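Local coordinates for protein Cas13d (uncultured Ruminococcus sp, PDB 6IV9) that binds a CRISPR RNA and, through two HEPN nuclease domains, governs both maturation of that guide and cleavage of target RNA, at residues E530-M535 against L552-Q557; K637-Q642 against L733-L738; R645-N650 against E837-I842. The protein carries 2 engineered substitutions. One frame throughout, in Å; residues are numbered along the deposited sequence. Where two conformers were deposited one is given.

Contact 1: E530-M535 against L552-Q557. With nucleotides of chain B.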
loop_
_atom_site.group_PDB
_atom_site.type_symbol
_atom_site.label_atom_id
_atom_site.label_comp_id
_atom_site.label_asym_id
_atom_site.label_seq_id
_atom_site.Cartn_x
_atom_site.Cartn_y
_atom_site.Cartn_z
ATOM N N GLU A 530 3.346 17.719 -12.497
ATOM C CA GLU A 530 4.006 17.820 -13.821
ATOM C C GLU A 530 3.003 18.202 -14.915
ATOM O O GLU A 530 3.341 19.007 -15.725
ATOM C CB GLU A 530 4.785 16.550 -14.135
ATOM C CG GLU A 530 6.031 16.794 -14.950
ATOM C CD GLU A 530 7.016 17.817 -14.405
ATOM O OE1 GLU A 530 7.116 17.966 -13.194
ATOM O OE2 GLU A 530 7.683 18.441 -15.211
ATOM N N PHE A 531 1.814 17.617 -14.921
ATOM C CA PHE A 531 0.807 17.974 -15.947
ATOM C C PHE A 531 0.416 19.450 -15.814
ATOM O O PHE A 531 0.283 20.103 -16.823
ATOM C CB PHE A 531 -0.389 17.025 -15.913
ATOM C CG PHE A 531 -0.127 15.713 -16.594
ATOM C CD1 PHE A 531 0.205 15.664 -17.933
ATOM C CD2 PHE A 531 -0.159 14.533 -15.887
ATOM C CE1 PHE A 531 0.479 14.462 -18.553
ATOM C CE2 PHE A 531 0.103 13.330 -16.512
ATOM C CZ PHE A 531 0.419 13.296 -17.842
ATOM N N LEU A 532 0.234 19.943 -14.593
ATOM C CA LEU A 532 -0.133 21.372 -14.413
ATOM C C LEU A 532 1.008 22.236 -14.946
ATOM O O LEU A 532 0.758 23.158 -15.642
ATOM C CB LEU A 532 -0.362 21.651 -12.931
ATOM C CG LEU A 532 -1.669 21.131 -12.355
ATOM C CD1 LEU A 532 -1.714 21.326 -10.859
ATOM C CD2 LEU A 532 -2.857 21.798 -13.009
ATOM N N LYS A 533 2.234 21.894 -14.603
ATOM C CA LYS A 533 3.411 22.663 -15.059
ATOM C C LYS A 533 3.473 22.693 -16.589
ATOM O O LYS A 533 3.760 23.726 -17.127
ATOM C CB LYS A 533 4.673 22.072 -14.442
ATOM C CG LYS A 533 5.948 22.728 -14.917
ATOM C CD LYS A 533 7.176 22.251 -14.210
ATOM C CE LYS A 533 6.985 22.148 -12.720
ATOM N NZ LYS A 533 8.248 22.449 -12.008
ATOM N N ILE A 534 3.195 21.584 -17.254
ATOM C CA ILE A 534 3.237 21.558 -18.738
ATOM C C ILE A 534 2.127 22.458 -19.284
ATOM O O ILE A 534 2.410 23.270 -20.136
ATOM C CB ILE A 534 3.088 20.120 -19.248
ATOM C CG1 ILE A 534 4.388 19.339 -19.102
ATOM C CG2 ILE A 534 2.582 20.093 -20.673
ATOM C CD1 ILE A 534 4.173 17.855 -18.997
ATOM N N MET A 535 0.913 22.309 -18.772
ATOM C CA MET A 535 -0.235 23.097 -19.281
ATOM C C MET A 535 -0.007 24.600 -19.079
ATOM O O MET A 535 -0.426 25.364 -19.918
ATOM C CB MET A 535 -1.552 22.642 -18.653
ATOM C CG MET A 535 -2.015 21.333 -19.213
ATOM S SD MET A 535 -3.648 20.809 -18.698
ATOM C CE MET A 535 -3.296 20.371 -17.003
ATOM N N LEU A 552 -6.978 21.843 -4.054
ATOM C CA LEU A 552 -5.833 21.275 -3.307
ATOM C C LEU A 552 -4.735 20.855 -4.284
ATOM O O LEU A 552 -3.602 21.039 -3.974
ATOM C CB LEU A 552 -6.305 20.053 -2.524
ATOM C CG LEU A 552 -5.188 19.256 -1.867
ATOM C CD1 LEU A 552 -4.698 19.948 -0.627
ATOM C CD2 LEU A 552 -5.635 17.849 -1.551
ATOM N N PHE A 553 -5.108 20.382 -5.471
ATOM C CA PHE A 553 -4.165 19.859 -6.498
ATOM C C PHE A 553 -3.229 20.939 -7.032
ATOM O O PHE A 553 -2.187 20.642 -7.558
ATOM C CB PHE A 553 -4.905 19.069 -7.566
ATOM C CG PHE A 553 -5.365 17.757 -7.019
ATOM C CD1 PHE A 553 -4.454 16.757 -6.767
ATOM C CD2 PHE A 553 -6.682 17.555 -6.679
ATOM C CE1 PHE A 553 -4.869 15.556 -6.233
ATOM C CE2 PHE A 553 -7.092 16.350 -6.149
ATOM C CZ PHE A 553 -6.182 15.359 -5.925
ATOM N N ASN A 554 -3.567 22.198 -6.796
ATOM C CA ASN A 554 -2.657 23.299 -7.195
ATOM C C ASN A 554 -1.375 23.218 -6.356
ATOM O O ASN A 554 -0.376 23.765 -6.768
ATOM C CB ASN A 554 -3.329 24.664 -7.109
ATOM C CG ASN A 554 -4.362 24.861 -8.192
ATOM O OD1 ASN A 554 -4.110 24.570 -9.345
ATOM N ND2 ASN A 554 -5.529 25.327 -7.817
ATOM N N ASP A 555 -1.439 22.559 -5.206
ATOM C CA ASP A 555 -0.286 22.440 -4.281
ATOM C C ASP A 555 0.352 21.050 -4.405
ATOM O O ASP A 555 1.042 20.644 -3.495
ATOM C CB ASP A 555 -0.701 22.759 -2.849
ATOM C CG ASP A 555 0.055 23.925 -2.249
ATOM O OD1 ASP A 555 1.033 24.366 -2.859
ATOM O OD2 ASP A 555 -0.331 24.363 -1.171
ATOM N N SER A 556 0.173 20.426 -5.566
ATOM C CA SER A 556 0.614 19.038 -5.837
ATOM C C SER A 556 2.113 18.900 -5.630
ATOM O O SER A 556 2.545 17.887 -5.119
ATOM C CB SER A 556 0.198 18.568 -7.181
ATOM O OG SER A 556 -1.153 18.225 -7.167
ATOM N N GLN A 557 2.878 19.881 -6.099
ATOM C CA GLN A 557 4.410 19.845 -5.684
ATOM C C GLN A 557 4.822 19.704 -4.213
ATOM O O GLN A 557 5.599 18.893 -3.825
ATOM C CB GLN A 557 5.145 21.009 -6.348
ATOM C CG GLN A 557 6.651 20.972 -6.136
ATOM C CD GLN A 557 7.304 19.753 -6.744
ATOM O OE1 GLN A 557 7.471 18.714 -6.103
ATOM N NE2 GLN A 557 7.694 19.871 -8.001
ATOM P P U B 23 2.220 6.893 -22.487
ATOM O OP1 U B 23 2.412 8.318 -22.803
ATOM O OP2 U B 23 3.327 6.051 -22.081
ATOM O "O5'" U B 23 1.140 6.881 -21.306
ATOM C "C5'" U B 23 0.936 5.740 -20.440
ATOM C "C4'" U B 23 0.325 6.236 -19.129
ATOM O "O4'" U B 23 1.353 7.002 -18.450
ATOM C "C3'" U B 23 -0.844 7.216 -19.318
ATOM O "O3'" U B 23 -1.841 6.977 -18.348
ATOM C "C2'" U B 23 -0.220 8.570 -19.088
ATOM O "O2'" U B 23 -1.145 9.597 -18.726
ATOM C "C1'" U B 23 0.840 8.251 -18.030
ATOM N N1 U B 23 1.923 9.244 -18.066
ATOM C C2 U B 23 2.087 10.086 -16.981
ATOM O O2 U B 23 1.400 10.024 -15.996
ATOM N N3 U B 23 3.066 11.037 -17.128
ATOM C C4 U B 23 3.860 11.243 -18.207
ATOM O O4 U B 23 4.677 12.162 -18.188
ATOM C C5 U B 23 3.655 10.320 -19.282
ATOM C C6 U B 23 2.724 9.371 -19.170
#
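The carbonyl oxygen of Phe553, against which Leu532 packs, is gripped twice from its own segment. The hydroxyl of Ser556 donates to it, with OG 2.7 Å from Phe553 O, and the backbone N of Ser556 adds a second bond of 3.1 Å to Phe553 O. The hydroxyl comes in with a C=O...donor angle of 120°, tilted 16° from the carbonyl plane. With OG and N both bonded to one oxygen, serine, short and polar, ties the end of the 3-10 turn to the start of helix 556-570. With its polarity satisfied, the same oxygen can tolerate an apolar neighbour: Leu532 CD1 lies 3.4 Å from Phe553 O. Leucine suits the place because its branched tip reaches across the gap between the backbones; with CG beside the backbone N (chi1 -75°) and the chain then extended, CD1 leads the way. Asn554 offers its own flank, its CA 4.3 Å from Leu532 CD1. On another side of the same helical turn, Phe531 meets the RNA. Its CZ is 3.6 Å from N3 of U23 of chain B, the ring meeting the base obliquely. Were Phe531 cut back to an alanine, the U23 base would probably lose this apolar neighbour and a gap would open between it and the helix. The end of the Phe553 side chain leads away from Leu532, its ring meeting Phe525 and standing edge-to-face with Tyr304. The last turn of helix 511-535 thus packs on both the 552-557 segment and helix 168-197, whose Leu172 touches Leu532 and whose Gln171 touches Phe531, while Glu530 reaches strand 81-88 through a hydrogen bond to Ala81 N.

Contact 2: K637-Q642 against L733-L738. With nucleotides of chain B.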
loop_
_atom_site.group_PDB
_atom_site.type_symbol
_atom_site.label_atom_id
_atom_site.label_comp_id
_atom_site.label_asym_id
_atom_site.label_seq_id
_atom_site.Cartn_x
_atom_site.Cartn_y
_atom_site.Cartn_z
ATOM N N LYS A 637 -5.591 -7.824 13.641
ATOM C CA LYS A 637 -6.308 -6.701 13.004
ATOM C C LYS A 637 -7.323 -7.212 11.975
ATOM O O LYS A 637 -8.445 -6.747 11.980
ATOM C CB LYS A 637 -5.219 -5.924 12.269
ATOM C CG LYS A 637 -5.577 -4.585 11.683
ATOM C CD LYS A 637 -4.338 -3.788 11.356
ATOM C CE LYS A 637 -3.784 -4.046 9.973
ATOM N NZ LYS A 637 -2.925 -2.945 9.493
ATOM N N TYR A 638 -6.911 -8.148 11.130
ATOM C CA TYR A 638 -7.776 -8.609 10.018
ATOM C C TYR A 638 -8.426 -9.966 10.276
ATOM O O TYR A 638 -9.295 -10.339 9.527
ATOM C CB TYR A 638 -6.965 -8.655 8.722
ATOM C CG TYR A 638 -6.629 -7.297 8.175
ATOM C CD1 TYR A 638 -7.600 -6.332 8.027
ATOM C CD2 TYR A 638 -5.342 -6.962 7.828
ATOM C CE1 TYR A 638 -7.302 -5.070 7.548
ATOM C CE2 TYR A 638 -5.027 -5.715 7.334
ATOM C CZ TYR A 638 -6.012 -4.767 7.183
ATOM O OH TYR A 638 -5.703 -3.541 6.716
ATOM N N ALA A 639 -7.991 -10.677 11.295
ATOM C CA ALA A 639 -8.547 -12.022 11.514
ATOM C C ALA A 639 -8.930 -12.241 12.978
ATOM O O ALA A 639 -9.247 -11.301 13.644
ATOM C CB ALA A 639 -7.621 -13.074 10.975
ATOM N N ASN A 640 -8.965 -13.495 13.394
ATOM C CA ASN A 640 -9.361 -13.901 14.760
ATOM C C ASN A 640 -8.314 -14.902 15.255
ATOM O O ASN A 640 -8.087 -15.855 14.557
ATOM C CB ASN A 640 -10.771 -14.470 14.713
ATOM C CG ASN A 640 -11.252 -14.959 16.053
ATOM O OD1 ASN A 640 -10.959 -16.062 16.459
ATOM N ND2 ASN A 640 -11.974 -14.117 16.746
ATOM N N ALA A 641 -7.784 -14.712 16.456
ATOM C CA ALA A 641 -6.681 -15.566 16.948
ATOM C C ALA A 641 -7.094 -17.033 16.990
ATOM O O ALA A 641 -6.357 -17.860 16.539
ATOM C CB ALA A 641 -6.286 -15.114 18.323
ATOM N N GLN A 642 -8.249 -17.307 17.551
ATOM C CA GLN A 642 -8.715 -18.702 17.655
ATOM C C GLN A 642 -8.968 -19.302 16.269
ATOM O O GLN A 642 -8.612 -20.436 16.061
ATOM C CB GLN A 642 -9.957 -18.717 18.521
ATOM C CG GLN A 642 -10.338 -20.107 18.943
ATOM C CD GLN A 642 -11.819 -20.189 18.748
ATOM O OE1 GLN A 642 -12.287 -20.589 17.689
ATOM N NE2 GLN A 642 -12.555 -19.731 19.741
ATOM N N LEU A 733 1.177 -14.609 5.915
ATOM C CA LEU A 733 1.268 -14.650 4.433
ATOM C C LEU A 733 -0.106 -15.035 3.872
ATOM O O LEU A 733 -0.542 -14.440 2.914
ATOM C CB LEU A 733 2.304 -15.714 4.084
ATOM C CG LEU A 733 3.619 -15.272 3.459
ATOM C CD1 LEU A 733 3.911 -13.802 3.584
ATOM C CD2 LEU A 733 4.773 -16.134 3.904
ATOM N N LEU A 734 -0.768 -15.995 4.495
ATOM C CA LEU A 734 -2.096 -16.411 3.996
ATOM C C LEU A 734 -3.120 -15.277 4.119
ATOM O O LEU A 734 -3.747 -14.965 3.135
ATOM C CB LEU A 734 -2.548 -17.612 4.825
ATOM C CG LEU A 734 -3.995 -18.027 4.622
ATOM C CD1 LEU A 734 -4.216 -18.539 3.219
ATOM C CD2 LEU A 734 -4.407 -19.059 5.645
ATOM N N VAL A 735 -3.251 -14.684 5.300
ATOM C CA VAL A 735 -4.256 -13.602 5.502
ATOM C C VAL A 735 -3.906 -12.382 4.643
ATOM O O VAL A 735 -4.776 -11.891 3.963
ATOM C CB VAL A 735 -4.399 -13.250 6.994
ATOM C CG1 VAL A 735 -5.338 -12.092 7.227
ATOM C CG2 VAL A 735 -4.816 -14.451 7.814
ATOM N N LYS A 736 -2.642 -11.982 4.633
ATOM C CA LYS A 736 -2.234 -10.790 3.858
ATOM C C LYS A 736 -2.547 -11.015 2.378
ATOM O O LYS A 736 -3.079 -10.133 1.777
ATOM C CB LYS A 736 -0.740 -10.534 4.013
ATOM C CG LYS A 736 -0.200 -9.394 3.173
ATOM C CD LYS A 736 1.268 -9.473 2.955
ATOM C CE LYS A 736 1.661 -10.525 1.955
ATOM N NZ LYS A 736 3.071 -10.404 1.557
ATOM N N ASN A 737 -2.255 -12.194 1.857
ATOM C CA ASN A 737 -2.530 -12.460 0.426
ATOM C C ASN A 737 -4.031 -12.368 0.131
ATOM O O ASN A 737 -4.374 -11.861 -0.904
ATOM C CB ASN A 737 -1.845 -13.723 -0.073
ATOM C CG ASN A 737 -0.460 -13.394 -0.560
ATOM O OD1 ASN A 737 -0.310 -12.856 -1.637
ATOM N ND2 ASN A 737 0.535 -13.674 0.246
ATOM N N LEU A 738 -4.865 -12.891 1.014
ATOM C CA LEU A 738 -6.337 -12.839 0.831
ATOM C C LEU A 738 -6.860 -11.401 0.938
ATOM O O LEU A 738 -7.732 -11.041 0.189
ATOM C CB LEU A 738 -6.988 -13.790 1.828
ATOM C CG LEU A 738 -6.721 -15.261 1.532
ATOM C CD1 LEU A 738 -7.275 -16.146 2.629
ATOM C CD2 LEU A 738 -7.291 -15.640 0.188
ATOM P P A B 37 4.053 -12.948 -1.455
ATOM O OP1 A B 37 3.669 -14.345 -1.552
ATOM O OP2 A B 37 3.253 -12.125 -0.474
ATOM O "O5'" A B 37 5.596 -12.871 -1.053
ATOM C "C5'" A B 37 5.952 -13.238 0.305
ATOM C "C4'" A B 37 7.103 -12.417 0.839
ATOM O "O4'" A B 37 8.252 -12.632 -0.010
ATOM C "C3'" A B 37 6.848 -10.910 0.884
ATOM O "O3'" A B 37 7.468 -10.382 2.056
ATOM C "C2'" A B 37 7.544 -10.393 -0.369
ATOM O "O2'" A B 37 8.015 -9.062 -0.285
ATOM C "C1'" A B 37 8.709 -11.378 -0.524
ATOM N N9 A B 37 9.042 -11.599 -1.918
ATOM C C8 A B 37 8.357 -12.371 -2.825
ATOM N N7 A B 37 8.914 -12.404 -4.010
ATOM C C5 A B 37 10.004 -11.556 -3.888
ATOM C C6 A B 37 10.988 -11.151 -4.796
ATOM N N6 A B 37 11.014 -11.543 -6.065
ATOM N N1 A B 37 11.946 -10.304 -4.354
ATOM C C2 A B 37 11.931 -9.931 -3.076
ATOM N N3 A B 37 11.049 -10.232 -2.126
ATOM C C4 A B 37 10.118 -11.084 -2.597
ATOM P P U B 38 6.758 -10.484 3.466
ATOM O OP1 U B 38 5.340 -10.479 3.306
ATOM O OP2 U B 38 7.444 -9.540 4.310
ATOM O "O5'" U B 38 7.090 -11.953 3.976
ATOM C "C5'" U B 38 8.372 -12.243 4.388
ATOM C "C4'" U B 38 8.545 -13.745 4.460
ATOM O "O4'" U B 38 8.238 -14.308 3.164
ATOM C "C3'" U B 38 9.990 -14.123 4.714
ATOM O "O3'" U B 38 10.173 -14.175 6.132
ATOM C "C2'" U B 38 10.108 -15.491 4.042
ATOM O "O2'" U B 38 9.562 -16.522 4.833
ATOM C "C1'" U B 38 9.176 -15.324 2.852
ATOM N N1 U B 38 9.874 -14.970 1.613
ATOM C C2 U B 38 9.310 -15.426 0.433
ATOM O O2 U B 38 8.285 -16.100 0.410
ATOM N N3 U B 38 9.975 -15.042 -0.713
ATOM C C4 U B 38 11.116 -14.244 -0.794
ATOM O O4 U B 38 11.602 -13.968 -1.902
ATOM C C5 U B 38 11.600 -13.768 0.478
ATOM C C6 U B 38 10.975 -14.143 1.610
ATOM P P G B 36 4.459 -7.594 -0.450
ATOM O OP1 G B 36 3.497 -7.970 0.633
ATOM O OP2 G B 36 5.902 -7.381 -0.086
ATOM O "O5'" G B 36 4.569 -8.620 -1.632
ATOM C "C5'" G B 36 3.369 -9.126 -2.231
ATOM C "C4'" G B 36 3.703 -9.931 -3.461
ATOM O "O4'" G B 36 4.352 -9.093 -4.427
ATOM C "C3'" G B 36 4.656 -11.098 -3.229
ATOM O "O3'" G B 36 3.988 -12.309 -2.897
ATOM C "C2'" G B 36 5.370 -11.230 -4.554
ATOM O "O2'" G B 36 4.577 -11.921 -5.503
ATOM C "C1'" G B 36 5.389 -9.789 -5.054
ATOM N N9 G B 36 6.640 -9.139 -4.760
ATOM C C8 G B 36 7.075 -8.648 -3.554
ATOM N N7 G B 36 8.282 -8.155 -3.612
ATOM C C5 G B 36 8.672 -8.373 -4.918
ATOM C C6 G B 36 9.878 -8.051 -5.571
ATOM O O6 G B 36 10.876 -7.494 -5.107
ATOM N N1 G B 36 9.847 -8.420 -6.905
ATOM C C2 G B 36 8.792 -9.030 -7.527
ATOM N N2 G B 36 8.947 -9.301 -8.820
ATOM N N3 G B 36 7.660 -9.341 -6.928
ATOM C C4 G B 36 7.672 -8.988 -5.633
#
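An RNA-binding helix, 713-760, is backed here by the turn that joins helix 630-638 to helix 641-647, and Val735 is the residue that meets this turn. Its two methyls divide the work: CG1 lies 4.1 Å from Tyr638 CB, and CG2 lies 4.4 Å from Ala639 CB. Valine, branched next to the backbone, can serve two neighbours at once, and the small alanine lets the turn come close as the chain leaves the helix. The tyrosine touches Val735 with its CB alone; its hydroxyl is bonded to Glu513. Asn640 then starts the next helix as its N-cap, its OD1 accepting from Lys643 N.

The next residue after Val735, Lys736, leaves the helix away from this packing, and its end reaches the RNA. Its CG is anti to the backbone N (chi1 176°) and the chain bends at chi3, which carries the ammonium group in among three consecutive phosphates of chain B. NZ donates hydrogen bonds to all three, 2.6 Å to OP1 of G36, 2.7 Å to OP2 of A37 and 2.9 Å to OP1 of U38. A lysine fits because its positive charge can probably offset part of the charge crowded there. Asn737 assists, its ND2 donating to OP2 of A37 over 3.2 Å. The same amide nitrogen donates to Leu733 O over 3.0 Å, with an N-H...O angle of 157°, which fixes the rotation of the amide. Leu733 CD1 adds an apolar touch to the U38 backbone. This is an amphipathic RNA-binding helix; because Lys736 and Asn737 bond to phosphate oxygens, this part of the recognition probably depends little on base identity.

Contact 3: R645-N650 against E837-I842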
loop_
_atom_site.group_PDB
_atom_site.type_symbol
_atom_site.label_atom_id
_atom_site.label_comp_id
_atom_site.label_asym_id
_atom_site.label_seq_id
_atom_site.Cartn_x
_atom_site.Cartn_y
_atom_site.Cartn_z
ATOM N N ARG A 645 -5.659 -20.076 14.481
ATOM C CA ARG A 645 -5.022 -21.289 15.034
ATOM C C ARG A 645 -5.700 -22.525 14.443
ATOM O O ARG A 645 -5.008 -23.454 14.204
ATOM C CB ARG A 645 -5.057 -21.313 16.558
ATOM C CG ARG A 645 -4.464 -22.578 17.156
ATOM C CD ARG A 645 -3.012 -22.787 16.805
ATOM N NE ARG A 645 -2.466 -24.057 17.236
ATOM C CZ ARG A 645 -2.447 -25.152 16.504
ATOM N NH1 ARG A 645 -2.957 -25.145 15.295
ATOM N NH2 ARG A 645 -1.919 -26.257 16.974
ATOM N N GLU A 646 -7.018 -22.514 14.274
ATOM C CA GLU A 646 -7.741 -23.666 13.674
ATOM C C GLU A 646 -7.352 -23.843 12.204
ATOM O O GLU A 646 -7.174 -24.957 11.769
ATOM C CB GLU A 646 -9.245 -23.518 13.834
ATOM C CG GLU A 646 -9.674 -23.612 15.278
ATOM C CD GLU A 646 -9.233 -24.878 15.993
ATOM O OE1 GLU A 646 -9.616 -25.972 15.552
ATOM O OE2 GLU A 646 -8.509 -24.758 16.991
ATOM N N VAL A 647 -7.219 -22.738 11.481
ATOM C CA VAL A 647 -6.836 -22.793 10.043
ATOM C C VAL A 647 -5.444 -23.400 9.922
ATOM O O VAL A 647 -5.218 -24.109 8.984
ATOM C CB VAL A 647 -6.910 -21.433 9.343
ATOM C CG1 VAL A 647 -6.301 -21.514 7.963
ATOM C CG2 VAL A 647 -8.335 -20.944 9.270
ATOM N N ALA A 648 -4.591 -23.184 10.920
ATOM C CA ALA A 648 -3.197 -23.683 10.940
ATOM C C ALA A 648 -3.156 -25.208 11.009
ATOM O O ALA A 648 -2.111 -25.763 10.799
ATOM C CB ALA A 648 -2.418 -23.098 12.079
ATOM N N LYS A 649 -4.271 -25.834 11.347
ATOM C CA LYS A 649 -4.319 -27.313 11.466
ATOM C C LYS A 649 -4.481 -27.942 10.089
ATOM O O LYS A 649 -4.335 -29.140 9.971
ATOM C CB LYS A 649 -5.451 -27.732 12.399
ATOM C CG LYS A 649 -5.167 -27.444 13.857
ATOM C CD LYS A 649 -6.348 -27.648 14.722
ATOM C CE LYS A 649 -6.098 -27.126 16.114
ATOM N NZ LYS A 649 -7.247 -27.393 17.004
ATOM N N ASN A 650 -4.742 -27.120 9.093
ATOM C CA ASN A 650 -4.961 -27.628 7.728
ATOM C C ASN A 650 -3.622 -27.716 7.002
ATOM O O ASN A 650 -3.173 -26.726 6.491
ATOM C CB ASN A 650 -5.927 -26.715 6.999
ATOM C CG ASN A 650 -6.388 -27.336 5.714
ATOM O OD1 ASN A 650 -5.596 -27.940 5.004
ATOM N ND2 ASN A 650 -7.666 -27.220 5.441
ATOM N N GLU A 837 -14.269 -21.097 8.244
ATOM C CA GLU A 837 -15.518 -21.833 7.982
ATOM C C GLU A 837 -15.421 -22.680 6.707
ATOM O O GLU A 837 -15.953 -23.765 6.715
ATOM C CB GLU A 837 -16.659 -20.824 7.982
ATOM C CG GLU A 837 -18.019 -21.444 8.109
ATOM C CD GLU A 837 -18.396 -22.002 9.469
ATOM O OE1 GLU A 837 -19.358 -22.772 9.513
ATOM O OE2 GLU A 837 -17.742 -21.672 10.457
ATOM N N TYR A 838 -14.787 -22.188 5.644
ATOM C CA TYR A 838 -14.824 -22.938 4.362
ATOM C C TYR A 838 -13.466 -23.360 3.809
ATOM O O TYR A 838 -13.443 -24.221 2.973
ATOM C CB TYR A 838 -15.512 -22.088 3.299
ATOM C CG TYR A 838 -16.876 -21.621 3.712
ATOM C CD1 TYR A 838 -17.898 -22.530 3.896
ATOM C CD2 TYR A 838 -17.138 -20.290 3.949
ATOM C CE1 TYR A 838 -19.155 -22.130 4.296
ATOM C CE2 TYR A 838 -18.392 -19.868 4.343
ATOM C CZ TYR A 838 -19.403 -20.794 4.517
ATOM O OH TYR A 838 -20.638 -20.415 4.908
ATOM N N ILE A 839 -12.358 -22.819 4.304
ATOM C CA ILE A 839 -11.047 -23.154 3.678
ATOM C C ILE A 839 -10.774 -24.654 3.775
ATOM O O ILE A 839 -10.148 -25.163 2.887
ATOM C CB ILE A 839 -9.891 -22.306 4.219
ATOM C CG1 ILE A 839 -8.693 -22.339 3.275
ATOM C CG2 ILE A 839 -9.511 -22.715 5.626
ATOM C CD1 ILE A 839 -7.698 -21.259 3.550
ATOM N N GLY A 840 -11.267 -25.297 4.824
ATOM C CA GLY A 840 -11.075 -26.734 5.070
ATOM C C GLY A 840 -11.724 -27.607 4.016
ATOM O O GLY A 840 -11.296 -28.745 3.888
ATOM N N ASP A 841 -12.722 -27.085 3.298
ATOM C CA ASP A 841 -13.469 -27.859 2.274
ATOM C C ASP A 841 -12.783 -27.855 0.906
ATOM O O ASP A 841 -13.275 -28.531 0.048
ATOM C CB ASP A 841 -14.908 -27.361 2.155
ATOM C CG ASP A 841 -15.728 -27.651 3.392
ATOM O OD1 ASP A 841 -15.292 -28.476 4.182
ATOM O OD2 ASP A 841 -16.772 -27.034 3.563
ATOM N N ILE A 842 -11.707 -27.105 0.717
ATOM C CA ILE A 842 -11.039 -27.036 -0.611
ATOM C C ILE A 842 -10.224 -28.311 -0.831
ATOM O O ILE A 842 -9.374 -28.605 -0.011
ATOM C CB ILE A 842 -10.150 -25.780 -0.721
ATOM C CG1 ILE A 842 -10.931 -24.491 -0.508
ATOM C CG2 ILE A 842 -9.406 -25.738 -2.036
ATOM C CD1 ILE A 842 -10.057 -23.275 -0.553
HETATM O O HOH W 1 -8.332 -27.381 2.306
#
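This is a partly buried meeting of two helix ends, in which Val647 and Asn650, around the end of helix 641-647, face Ile839 and Gly840, around the end of helix 835-838. The first segment closes with a type I beta turn from Val647 to Asn650, and Asn650 is the N-cap of helix 651-660, so a type I turn links two helices, and it packs on the end of helix 835-838. The apolar half of the contact is a single touch: Val647 CG1 is 4.1 Å from Ile839 CG2, the two side chains crossing at about a right angle. Beta-branched residues suit this place, since their methyls sit close to the backbone and can meet although both chains are turning. Val647 also packs on Met731 of helix 713-760.

Asn650 supplies the polar half. Its CG is anti to the backbone N (chi1 -169°), which carries the amide across to the other segment, where ND2 lies 3.5 Å from Gly840 CA. Asparagine is apt because its two ends do different jobs: OD1 accepts from Val653 N and caps the helix, while ND2 is turned to the partner segment. Within its own segment Glu646 and Lys649 form a salt bridge, NZ of Lys649 standing 2.9 Å from OE2 of Glu646 on the syn side of the carboxylate.

No direct hydrogen bond crosses the contact; one water does the joining. It accepts from Asn650 ND2 at 3.2 Å and donates to two carbonyls, lying 2.9 Å from Ile839 O and 2.8 Å from Ile842 O.

Contacts 2 and 3 are neighbours, their centres 12 Å apart, and both draw on helix 641-647. They meet where Leu734 CD2 lies 3.9 Å from Val647 CG1, an apolar touch that joins the two, and their segments alternate along the chain. Contact 1 stands apart on the opposite side of the chain's centre, 39 Å from contact 2 and 50 Å from contact 3, centre to centre. Contacts 1 and 2 each touch the guide RNA, one at a base and one at successive phosphates, whereas the nearest atom of contact 3 is about 14 Å from the RNA, with Val647 packed on the RNA-binding helix 713-760.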